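Local coordinates for uncharacterized protein (Pseudomonas aeruginosa, PDB 4O5P), which is the phospholipase effector Tle1 of the type VI secretion system, probably hydrolysing membrane phospholipids with an alpha/beta-hydrolase catalytic domain, at residues F246-W249 with L250-L253; A542-D545 with R546-L550; E649-V652 with A653-E657. All blocks are in the same frame, centred on the assembly; numbering follows the deposited sequence.

Contact 1: residues F246-W249 with L250-L253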
ATOM      1  N   PHE A 246      -0.381  -1.438 -12.181  1.00 15.25           N
ATOM      2  CA  PHE A 246      -1.451  -1.187 -13.151  1.00 14.13           C
ATOM      3  C   PHE A 246      -0.968  -0.303 -14.307  1.00 17.18           C
ATOM      4  O   PHE A 246      -1.133  -0.645 -15.476  1.00 15.75           O
ATOM      5  CB  PHE A 246      -2.642  -0.543 -12.429  1.00 15.78           C
ATOM      6  CG  PHE A 246      -3.708   0.019 -13.340  1.00 19.27           C
ATOM      7  CD1 PHE A 246      -3.641   1.345 -13.783  1.00 17.90           C
ATOM      8  CD2 PHE A 246      -4.798  -0.753 -13.706  1.00 15.36           C
ATOM      9  CE1 PHE A 246      -4.623   1.865 -14.599  1.00 19.38           C
ATOM     10  CE2 PHE A 246      -5.795  -0.237 -14.524  1.00 20.74           C
ATOM     11  CZ  PHE A 246      -5.708   1.079 -14.977  1.00 20.54           C
ATOM     12  N   ALA A 247      -0.361   0.829 -13.980  1.00 14.95           N
ATOM     13  CA  ALA A 247       0.158   1.743 -14.996  1.00 15.47           C
ATOM     14  C   ALA A 247       1.145   1.040 -15.927  1.00 16.23           C
ATOM     15  O   ALA A 247       1.038   1.172 -17.160  1.00 17.14           O
ATOM     16  CB  ALA A 247       0.801   2.963 -14.344  1.00 14.06           C
ATOM     17  N   ASN A 248       2.093   0.291 -15.356  1.00 16.48           N
ATOM     18  CA  ASN A 248       3.021  -0.484 -16.197  1.00 15.73           C
ATOM     19  C   ASN A 248       2.394  -1.594 -17.060  1.00 18.56           C
ATOM     20  O   ASN A 248       2.704  -1.715 -18.254  1.00 21.77           O
ATOM     21  CB  ASN A 248       4.179  -1.051 -15.365  1.00 16.19           C
ATOM     22  CG  ASN A 248       5.234  -0.003 -15.065  1.00 19.55           C
ATOM     23  OD1 ASN A 248       5.698   0.697 -15.968  1.00 20.41           O
ATOM     24  ND2 ASN A 248       5.585   0.145 -13.790  1.00 16.87           N
ATOM     25  N   TRP A 249       1.541  -2.422 -16.467  1.00 17.88           N
ATOM     26  CA  TRP A 249       0.835  -3.457 -17.233  1.00 19.92           C
ATOM     27  C   TRP A 249      -0.058  -2.855 -18.335  1.00 18.51           C
ATOM     28  O   TRP A 249      -0.241  -3.435 -19.417  1.00 20.37           O
ATOM     29  CB  TRP A 249       0.013  -4.358 -16.295  1.00 15.94           C
ATOM     30  CG  TRP A 249       0.861  -5.122 -15.307  1.00 18.73           C
ATOM     31  CD1 TRP A 249       2.231  -5.065 -15.169  1.00 17.43           C
ATOM     32  CD2 TRP A 249       0.401  -6.057 -14.315  1.00 19.31           C
ATOM     33  NE1 TRP A 249       2.636  -5.907 -14.158  1.00 19.69           N
ATOM     34  CE2 TRP A 249       1.538  -6.522 -13.614  1.00 16.83           C
ATOM     35  CE3 TRP A 249      -0.858  -6.549 -13.954  1.00 19.00           C
ATOM     36  CZ2 TRP A 249       1.450  -7.458 -12.577  1.00 20.12           C
ATOM     37  CZ3 TRP A 249      -0.945  -7.483 -12.920  1.00 18.70           C
ATOM     38  CH2 TRP A 249       0.204  -7.917 -12.239  1.00 19.05           C
ATOM     39  N   LEU A 250      -0.596  -1.673 -18.074  1.00 21.33           N
ATOM     40  CA  LEU A 250      -1.446  -1.023 -19.050  1.00 18.33           C
ATOM     41  C   LEU A 250      -0.576  -0.525 -20.199  1.00 22.30           C
ATOM     42  O   LEU A 250      -0.930  -0.677 -21.380  1.00 20.96           O
ATOM     43  CB  LEU A 250      -2.233   0.108 -18.407  1.00 15.87           C
ATOM     44  CG  LEU A 250      -3.133   0.918 -19.340  1.00 20.32           C
ATOM     45  CD1 LEU A 250      -4.161   0.011 -20.029  1.00 19.82           C
ATOM     46  CD2 LEU A 250      -3.825   2.015 -18.553  1.00 19.51           C
ATOM     47  N   GLN A 251       0.572   0.047 -19.850  1.00 19.87           N
ATOM     48  CA  GLN A 251       1.485   0.542 -20.872  1.00 21.93           C
ATOM     49  C   GLN A 251       1.950  -0.592 -21.769  1.00 23.03           C
ATOM     50  O   GLN A 251       1.962  -0.450 -22.998  1.00 22.57           O
ATOM     51  CB  GLN A 251       2.696   1.229 -20.253  1.00 22.76           C
ATOM     52  CG  GLN A 251       3.574   1.891 -21.283  1.00 24.03           C
ATOM     53  CD  GLN A 251       4.865   2.421 -20.702  1.00 28.73           C
ATOM     54  OE1 GLN A 251       5.381   1.898 -19.703  1.00 24.21           O
ATOM     55  NE2 GLN A 251       5.406   3.464 -21.329  1.00 23.30           N
ATOM     56  N   GLU A 252       2.323  -1.706 -21.143  1.00 21.48           N
ATOM     57  CA  GLU A 252       2.708  -2.918 -21.850  1.00 23.65           C
ATOM     58  C   GLU A 252       1.591  -3.388 -22.798  1.00 22.72           C
ATOM     59  O   GLU A 252       1.857  -3.775 -23.941  1.00 20.39           O
ATOM     60  CB  GLU A 252       3.078  -4.017 -20.830  1.00 21.74           C
ATOM     61  CG  GLU A 252       2.236  -5.292 -20.941  1.00 28.25           C
ATOM     62  CD  GLU A 252       2.000  -6.009 -19.601  1.00 32.62           C
ATOM     63  OE1 GLU A 252       2.994  -6.235 -18.847  1.00 28.79           O
ATOM     64  OE2 GLU A 252       0.814  -6.358 -19.323  1.00 26.22           O
ATOM     65  N   LEU A 253       0.345  -3.344 -22.323  1.00 19.39           N
ATOM     66  CA  LEU A 253      -0.792  -3.811 -23.123  1.00 23.42           C
ATOM     67  C   LEU A 253      -1.156  -2.916 -24.312  1.00 25.42           C
ATOM     68  O   LEU A 253      -1.706  -3.390 -25.317  1.00 23.02           O
ATOM     69  CB  LEU A 253      -2.024  -3.937 -22.239  1.00 21.40           C
ATOM     70  CG  LEU A 253      -2.209  -5.281 -21.550  1.00 25.83           C
ATOM     71  CD1 LEU A 253      -3.147  -5.136 -20.364  1.00 26.25           C
ATOM     72  CD2 LEU A 253      -2.761  -6.282 -22.549  1.00 24.09           C
TER
HETATM   73  O   HOH W   1       5.836  -0.910 -18.501  1.00 28.38           O
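The rings of Phe246 and Trp249 are each met obliquely from further along the helix, Phe246 by a methyl of Leu250 and Trp249 by the carboxylate of Glu252. CD2 of Leu250 lies 4.0 Å from CE1 of Phe246. Both side chains have CG anti to the backbone N (chi1 168° for Phe246), which turns them the same way, toward Leu231 of strand 225-236 and toward helix 139-162. The Glu252 carboxylate runs alongside the indole with its plane 15° from that of the ring, OE1 being 3.9 Å from Trp249 CD1. Arg199 serves both groups, in a cation-pi contact with Trp249 and a salt bridge to Glu252 OE1. Glu252 OE2 and Trp249 O are two acceptors 3.1 Å apart, and both carboxylate oxygens are bonded to other groups. The Asn248 and Gln251 amides project together, their planes 29° apart; a water between their oxygens is 3.0 Å from Asn248 OD1 and can donate to either amide. Their nitrogens point elsewhere, Asn248 ND2 to the carbonyls of Thr305 and Arg307 and Gln251 NE2 to that of Asp310. Four i to i+4 backbone bonds carry this stretch of helix 238-254, which follows strand 225-236 through a GxSxG turn at Ser237, consistent with the nucleophile elbow of alpha/beta hydrolases.

Contact 2: residues A542-D545 with R546-L550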
ATOM      1  N   ALA A 542     -25.541 -21.301  22.487  1.00 33.40           N
ATOM      2  CA  ALA A 542     -25.636 -20.671  23.804  1.00 34.76           C
ATOM      3  C   ALA A 542     -24.603 -19.545  23.899  1.00 33.51           C
ATOM      4  O   ALA A 542     -24.923 -18.430  24.331  1.00 39.77           O
ATOM      5  CB  ALA A 542     -25.437 -21.692  24.913  1.00 32.84           C
ATOM      6  N   GLU A 543     -23.378 -19.831  23.457  1.00 31.31           N
ATOM      7  CA  GLU A 543     -22.327 -18.818  23.414  1.00 36.26           C
ATOM      8  C   GLU A 543     -22.687 -17.635  22.512  1.00 35.93           C
ATOM      9  O   GLU A 543     -22.462 -16.475  22.883  1.00 36.99           O
ATOM     10  CB  GLU A 543     -21.011 -19.439  22.961  1.00 33.52           C
ATOM     11  CG  GLU A 543     -20.185 -20.017  24.095  1.00 36.75           C
ATOM     12  CD  GLU A 543     -19.395 -18.973  24.878  1.00 37.81           C
ATOM     13  OE1 GLU A 543     -18.847 -19.328  25.945  1.00 40.69           O
ATOM     14  OE2 GLU A 543     -19.300 -17.808  24.433  1.00 42.16           O
ATOM     15  N   TRP A 544     -23.258 -17.937  21.345  1.00 31.60           N
ATOM     16  CA  TRP A 544     -23.684 -16.919  20.394  1.00 34.22           C
ATOM     17  C   TRP A 544     -24.636 -15.952  21.076  1.00 35.53           C
ATOM     18  O   TRP A 544     -24.446 -14.739  21.012  1.00 31.43           O
ATOM     19  CB  TRP A 544     -24.344 -17.551  19.160  1.00 32.29           C
ATOM     20  CG  TRP A 544     -25.042 -16.543  18.279  1.00 33.92           C
ATOM     21  CD1 TRP A 544     -26.325 -16.093  18.401  1.00 33.14           C
ATOM     22  CD2 TRP A 544     -24.484 -15.855  17.150  1.00 29.76           C
ATOM     23  NE1 TRP A 544     -26.601 -15.170  17.413  1.00 32.76           N
ATOM     24  CE2 TRP A 544     -25.486 -15.010  16.635  1.00 32.06           C
ATOM     25  CE3 TRP A 544     -23.236 -15.879  16.521  1.00 31.22           C
ATOM     26  CZ2 TRP A 544     -25.274 -14.188  15.522  1.00 38.24           C
ATOM     27  CZ3 TRP A 544     -23.029 -15.062  15.418  1.00 34.95           C
ATOM     28  CH2 TRP A 544     -24.041 -14.231  14.930  1.00 32.20           C
ATOM     29  N   ASP A 545     -25.634 -16.494  21.771  1.00 33.95           N
ATOM     30  CA  ASP A 545     -26.627 -15.654  22.440  1.00 35.56           C
ATOM     31  C   ASP A 545     -26.100 -14.891  23.672  1.00 35.33           C
ATOM     32  O   ASP A 545     -26.518 -13.745  23.920  1.00 38.64           O
ATOM     33  CB  ASP A 545     -27.866 -16.479  22.786  1.00 40.64           C
ATOM     34  CG  ASP A 545     -28.471 -17.148  21.566  1.00 40.66           C
ATOM     35  OD1 ASP A 545     -28.529 -16.502  20.500  1.00 39.50           O
ATOM     36  OD2 ASP A 545     -28.880 -18.325  21.677  1.00 41.99           O
ATOM     37  N   ARG A 546     -25.191 -15.513  24.429  1.00 34.35           N
ATOM     38  CA  ARG A 546     -24.442 -14.793  25.470  1.00 37.02           C
ATOM     39  C   ARG A 546     -23.785 -13.558  24.861  1.00 35.85           C
ATOM     40  O   ARG A 546     -23.837 -12.462  25.423  1.00 33.81           O
ATOM     41  CB  ARG A 546     -23.325 -15.664  26.056  1.00 36.93           C
ATOM     42  CG  ARG A 546     -23.766 -16.722  27.057  1.00 41.43           C
ATOM     43  CD  ARG A 546     -22.576 -17.227  27.869  1.00 40.40           C
ATOM     44  NE  ARG A 546     -21.911 -18.398  27.290  1.00 39.59           N
ATOM     45  CZ  ARG A 546     -22.372 -19.650  27.380  1.00 39.87           C
ATOM     46  NH1 ARG A 546     -23.524 -19.911  27.991  1.00 37.76           N
ATOM     47  NH2 ARG A 546     -21.691 -20.649  26.841  1.00 34.40           N
ATOM     48  N   ASN A 547     -23.164 -13.762  23.702  1.00 37.90           N
ATOM     49  CA  ASN A 547     -22.406 -12.716  23.015  1.00 34.34           C
ATOM     50  C   ASN A 547     -23.291 -11.604  22.474  1.00 34.58           C
ATOM     51  O   ASN A 547     -22.991 -10.414  22.635  1.00 33.55           O
ATOM     52  CB  ASN A 547     -21.569 -13.343  21.893  1.00 30.73           C
ATOM     53  CG  ASN A 547     -20.446 -14.196  22.429  1.00 29.99           C
ATOM     54  OD1 ASN A 547     -19.955 -13.957  23.534  1.00 30.98           O
ATOM     55  ND2 ASN A 547     -20.037 -15.202  21.665  1.00 27.89           N
ATOM     56  N   VAL A 548     -24.385 -12.003  21.835  1.00 31.52           N
ATOM     57  CA  VAL A 548     -25.384 -11.072  21.334  1.00 33.20           C
ATOM     58  C   VAL A 548     -25.967 -10.269  22.487  1.00 36.13           C
ATOM     59  O   VAL A 548     -26.409  -9.139  22.304  1.00 37.06           O
ATOM     60  CB  VAL A 548     -26.496 -11.820  20.574  1.00 33.56           C
ATOM     61  CG1 VAL A 548     -27.603 -10.875  20.132  1.00 38.32           C
ATOM     62  CG2 VAL A 548     -25.908 -12.533  19.377  1.00 36.95           C
ATOM     63  N   ALA A 549     -25.951 -10.849  23.685  1.00 35.86           N
ATOM     64  CA  ALA A 549     -26.419 -10.128  24.860  1.00 32.67           C
ATOM     65  C   ALA A 549     -25.357  -9.161  25.383  1.00 33.58           C
ATOM     66  O   ALA A 549     -25.680  -8.062  25.836  1.00 34.64           O
ATOM     67  CB  ALA A 549     -26.858 -11.107  25.954  1.00 34.49           C
ATOM     68  N   LEU A 550     -24.094  -9.573  25.315  1.00 32.58           N
ATOM     69  CA  LEU A 550     -22.984  -8.742  25.770  1.00 31.30           C
ATOM     70  C   LEU A 550     -22.852  -7.436  24.967  1.00 34.17           C
ATOM     71  O   LEU A 550     -22.292  -6.461  25.453  1.00 32.36           O
ATOM     72  CB  LEU A 550     -21.675  -9.539  25.791  1.00 30.48           C
ATOM     73  CG  LEU A 550     -21.618 -10.647  26.852  1.00 32.12           C
ATOM     74  CD1 LEU A 550     -20.541 -11.687  26.557  1.00 33.12           C
ATOM     75  CD2 LEU A 550     -21.439 -10.058  28.254  1.00 32.55           C
TER
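Trp544 and Val548 form the close-packed part of this stretch of helix, whereas Glu543 and Arg546 pair through weak polar bonds on its solvent side. Val548 places CG2 over one face of the indole, 3.7 Å from the centroid of the five-membered ring and 25° off its normal, a CH-pi contact displaced toward the rim. Its closest ring atom is NE1 of Trp544, 3.4 Å from CG2 of Val548. The indole reaches forward along the helix because its CG stands anti to the backbone N (chi1 169°); CG2 of Val548, beside its own backbone N, comes back to meet it. The backbone bond from Val548 N to Trp544 O, 2.9 Å, joins the same two residues.

The other flank is polar and exposed. With CG beside its own backbone N (chi1 -78°) the Arg546 chain runs back along the helix, and a bend at chi3 turns the guanidinium so that one face lies over Ala542 C and Glu543 N. Glu543 OE1 sits at the guanidinium edge, in its plane, yet the carboxylate itself is turned perpendicular to that plane. The two hydrogen bonds of this salt bridge are weak: Arg546 NH2 reaches Glu543 OE1 at 3.3 Å, and Arg546 NE reaches the same oxygen at 3.5 Å. The aliphatic part fits more closely, NH2 of Arg546 sitting 3.2 Å from CG of Glu543.

Helix 538-550 lies against helix 507-528, where Trp544 touches Leu516 and Arg520 and the buried Asn547 rests on Ala512 and Leu516. Loop residues Met536 and Leu557 pack on Trp544, Glu554 touches Val548, and Gln509 of helix 507-528 bonds the carbonyl of Leu550 at the helix's last turn.

Contact 3: residues E649-V652 with A653-E657; sequences EKLV and ALFDE
Leu651 and Phe655, one helical turn apart, make the main apolar contact of this short helix. The two side chains run in the same direction, and CD1 of Leu651 comes within 3.6 Å of CE2 of Phe655. Leu651 sends its CG anti to the backbone N (chi1 -178°), forward along the helix, while the phenyl of Phe655 is swung back beside its own backbone N (chi1 -72°); the two torsions bring the methyl and the ring together. CD2 of Phe655 also comes within 3.3 Å of Leu651 O, which the ring meets obliquely. Further apolar neighbours are Leu479 of helix 469-487, which touches both residues, and Leu637 of helix 616-637, which touches Leu651 and Val652.

Aromatic contacts continue outward from Phe655. His338 meets its ring edge-to-face, and Trp483 meets it with the planes at about 35°.

Backbone bonds join each of Glu649, Lys650, Leu651 and Val652 to the residue four places on, the i to i+4 pattern of an alpha-helix. The first, Ala653 N to Glu649 O, measures 2.9 Å.

The buried carboxylate of Asp656 lies beside Val652. OD1 of Asp656 is 4.0 Å from Val652 CG1, and it stands 3.3 Å from Val652 O, an acceptor facing an acceptor. The carboxylate is held by stronger partners: Trp483 NE1 bonds OD1 and Arg487 makes a salt bridge with OD2. Glu657 has its own salt bridge, to Arg456, and Lys393 binds the carbonyls of Phe655 and Asp656. Helix 649-657 packs as a short helix against helices 451-463, 469-487 and 616-637 in the region of the Tle1-like C-terminal family, its buried Asp656 tied to helix 469-487.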
ATOM      1  N   GLU A 649       5.234  25.141  20.420  1.00 20.07           N
ATOM      2  CA  GLU A 649       3.980  24.630  20.966  1.00 22.16           C
ATOM      3  C   GLU A 649       3.143  23.952  19.903  1.00 19.94           C
ATOM      4  O   GLU A 649       2.622  22.857  20.107  1.00 17.43           O
ATOM      5  CB  GLU A 649       3.163  25.767  21.597  1.00 21.70           C
ATOM      6  CG  GLU A 649       3.794  26.363  22.841  1.00 19.15           C
ATOM      7  CD  GLU A 649       4.917  27.345  22.514  1.00 23.08           C
ATOM      8  OE1 GLU A 649       4.907  27.953  21.418  1.00 21.11           O
ATOM      9  OE2 GLU A 649       5.823  27.491  23.359  1.00 25.28           O
ATOM     10  N   LYS A 650       3.008  24.620  18.767  1.00 19.23           N
ATOM     11  CA  LYS A 650       2.152  24.114  17.712  1.00 20.24           C
ATOM     12  C   LYS A 650       2.697  22.787  17.169  1.00 18.33           C
ATOM     13  O   LYS A 650       1.921  21.871  16.884  1.00 17.08           O
ATOM     14  CB  LYS A 650       1.964  25.179  16.625  1.00 20.12           C
ATOM     15  CG  LYS A 650       0.950  26.262  17.007  1.00 25.32           C
ATOM     16  CD  LYS A 650      -0.379  25.635  17.460  1.00 27.60           C
ATOM     17  CE  LYS A 650      -1.525  26.665  17.560  1.00 39.43           C
ATOM     18  NZ  LYS A 650      -2.838  26.024  17.924  1.00 36.81           N
ATOM     19  N   LEU A 651       4.027  22.672  17.093  1.00 17.20           N
ATOM     20  CA  LEU A 651       4.680  21.447  16.638  1.00 14.36           C
ATOM     21  C   LEU A 651       4.442  20.268  17.598  1.00 18.43           C
ATOM     22  O   LEU A 651       3.954  19.180  17.185  1.00 15.90           O
ATOM     23  CB  LEU A 651       6.174  21.700  16.449  1.00 12.81           C
ATOM     24  CG  LEU A 651       7.003  20.532  15.919  1.00 13.87           C
ATOM     25  CD1 LEU A 651       6.493  20.090  14.535  1.00 14.58           C
ATOM     26  CD2 LEU A 651       8.487  20.901  15.867  1.00 14.23           C
ATOM     27  N   VAL A 652       4.771  20.487  18.881  1.00 17.17           N
ATOM     28  CA  VAL A 652       4.519  19.478  19.910  1.00 15.72           C
ATOM     29  C   VAL A 652       3.034  19.072  19.940  1.00 16.83           C
ATOM     30  O   VAL A 652       2.720  17.890  20.061  1.00 17.02           O
ATOM     31  CB  VAL A 652       5.015  19.916  21.320  1.00 16.88           C
ATOM     32  CG1 VAL A 652       4.661  18.859  22.369  1.00 13.74           C
ATOM     33  CG2 VAL A 652       6.522  20.125  21.323  1.00 16.49           C
ATOM     34  N   ALA A 653       2.130  20.039  19.798  1.00 14.35           N
ATOM     35  CA  ALA A 653       0.695  19.740  19.767  1.00 15.56           C
ATOM     36  C   ALA A 653       0.294  18.916  18.540  1.00 15.27           C
ATOM     37  O   ALA A 653      -0.608  18.076  18.620  1.00 13.20           O
ATOM     38  CB  ALA A 653      -0.132  21.007  19.846  1.00 15.99           C
ATOM     39  N   LEU A 654       0.951  19.152  17.408  1.00 16.09           N
ATOM     40  CA  LEU A 654       0.710  18.304  16.236  1.00 14.89           C
ATOM     41  C   LEU A 654       1.067  16.856  16.548  1.00 15.16           C
ATOM     42  O   LEU A 654       0.298  15.946  16.230  1.00 14.54           O
ATOM     43  CB  LEU A 654       1.529  18.768  15.042  1.00 13.64           C
ATOM     44  CG  LEU A 654       1.248  18.017  13.735  1.00 17.05           C
ATOM     45  CD1 LEU A 654      -0.031  18.545  13.082  1.00 17.05           C
ATOM     46  CD2 LEU A 654       2.424  18.143  12.763  1.00 15.77           C
ATOM     47  N   PHE A 655       2.230  16.630  17.162  1.00 14.37           N
ATOM     48  CA  PHE A 655       2.581  15.235  17.504  1.00 15.80           C
ATOM     49  C   PHE A 655       1.696  14.623  18.584  1.00 15.62           C
ATOM     50  O   PHE A 655       1.395  13.415  18.537  1.00 15.37           O
ATOM     51  CB  PHE A 655       4.064  15.091  17.875  1.00 14.95           C
ATOM     52  CG  PHE A 655       4.980  15.221  16.690  1.00 15.70           C
ATOM     53  CD1 PHE A 655       5.202  14.139  15.850  1.00 14.26           C
ATOM     54  CD2 PHE A 655       5.596  16.425  16.404  1.00 15.60           C
ATOM     55  CE1 PHE A 655       6.035  14.248  14.748  1.00 13.51           C
ATOM     56  CE2 PHE A 655       6.433  16.549  15.292  1.00 18.36           C
ATOM     57  CZ  PHE A 655       6.650  15.454  14.465  1.00 16.59           C
ATOM     58  N   ASP A 656       1.302  15.443  19.559  1.00 15.34           N
ATOM     59  CA  ASP A 656       0.352  15.021  20.599  1.00 17.43           C
ATOM     60  C   ASP A 656      -1.022  14.593  20.068  1.00 16.34           C
ATOM     61  O   ASP A 656      -1.508  13.520  20.411  1.00 15.58           O
ATOM     62  CB  ASP A 656       0.132  16.153  21.597  1.00 16.25           C
ATOM     63  CG  ASP A 656       1.243  16.285  22.620  1.00 17.47           C
ATOM     64  OD1 ASP A 656       2.315  15.649  22.494  1.00 16.08           O
ATOM     65  OD2 ASP A 656       1.035  17.070  23.567  1.00 17.88           O
ATOM     66  N   GLU A 657      -1.642  15.446  19.243  1.00 14.16           N
ATOM     67  CA  GLU A 657      -3.054  15.310  18.882  1.00 15.71           C
ATOM     68  C   GLU A 657      -3.344  15.001  17.400  1.00 16.01           C
ATOM     69  O   GLU A 657      -4.499  14.822  17.017  1.00 19.17           O
ATOM     70  CB  GLU A 657      -3.833  16.576  19.293  1.00 17.84           C
ATOM     71  CG  GLU A 657      -3.817  16.867  20.797  1.00 17.44           C
ATOM     72  CD  GLU A 657      -4.706  18.043  21.167  1.00 24.48           C
ATOM     73  OE1 GLU A 657      -5.041  18.854  20.275  1.00 25.94           O
ATOM     74  OE2 GLU A 657      -5.084  18.150  22.351  1.00 33.48           O
TER

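In the fold
The three contacts are separate short stretches of three different helices, met in series along the chain. Contact 1 lies on the helix that follows Ser237, the probable nucleophile of a Ser237-His379-Asp281 triad, and so probably belongs to the catalytic alpha/beta-hydrolase part of the molecule. Contacts 2 and 3 lie on the other side of the chain's centre from contact 1, both in the Tle1-like C-terminal region. Centres of contacts 1 and 2 are about 50 Å apart, those of contacts 1 and 3 about 42 Å, and those of contacts 2 and 3 about 43 Å. Even the nearest atoms of contacts 2 and 3 remain about 29 Å apart. Contacts 1 and 3 are mostly buried, whereas contact 2 is at the surface.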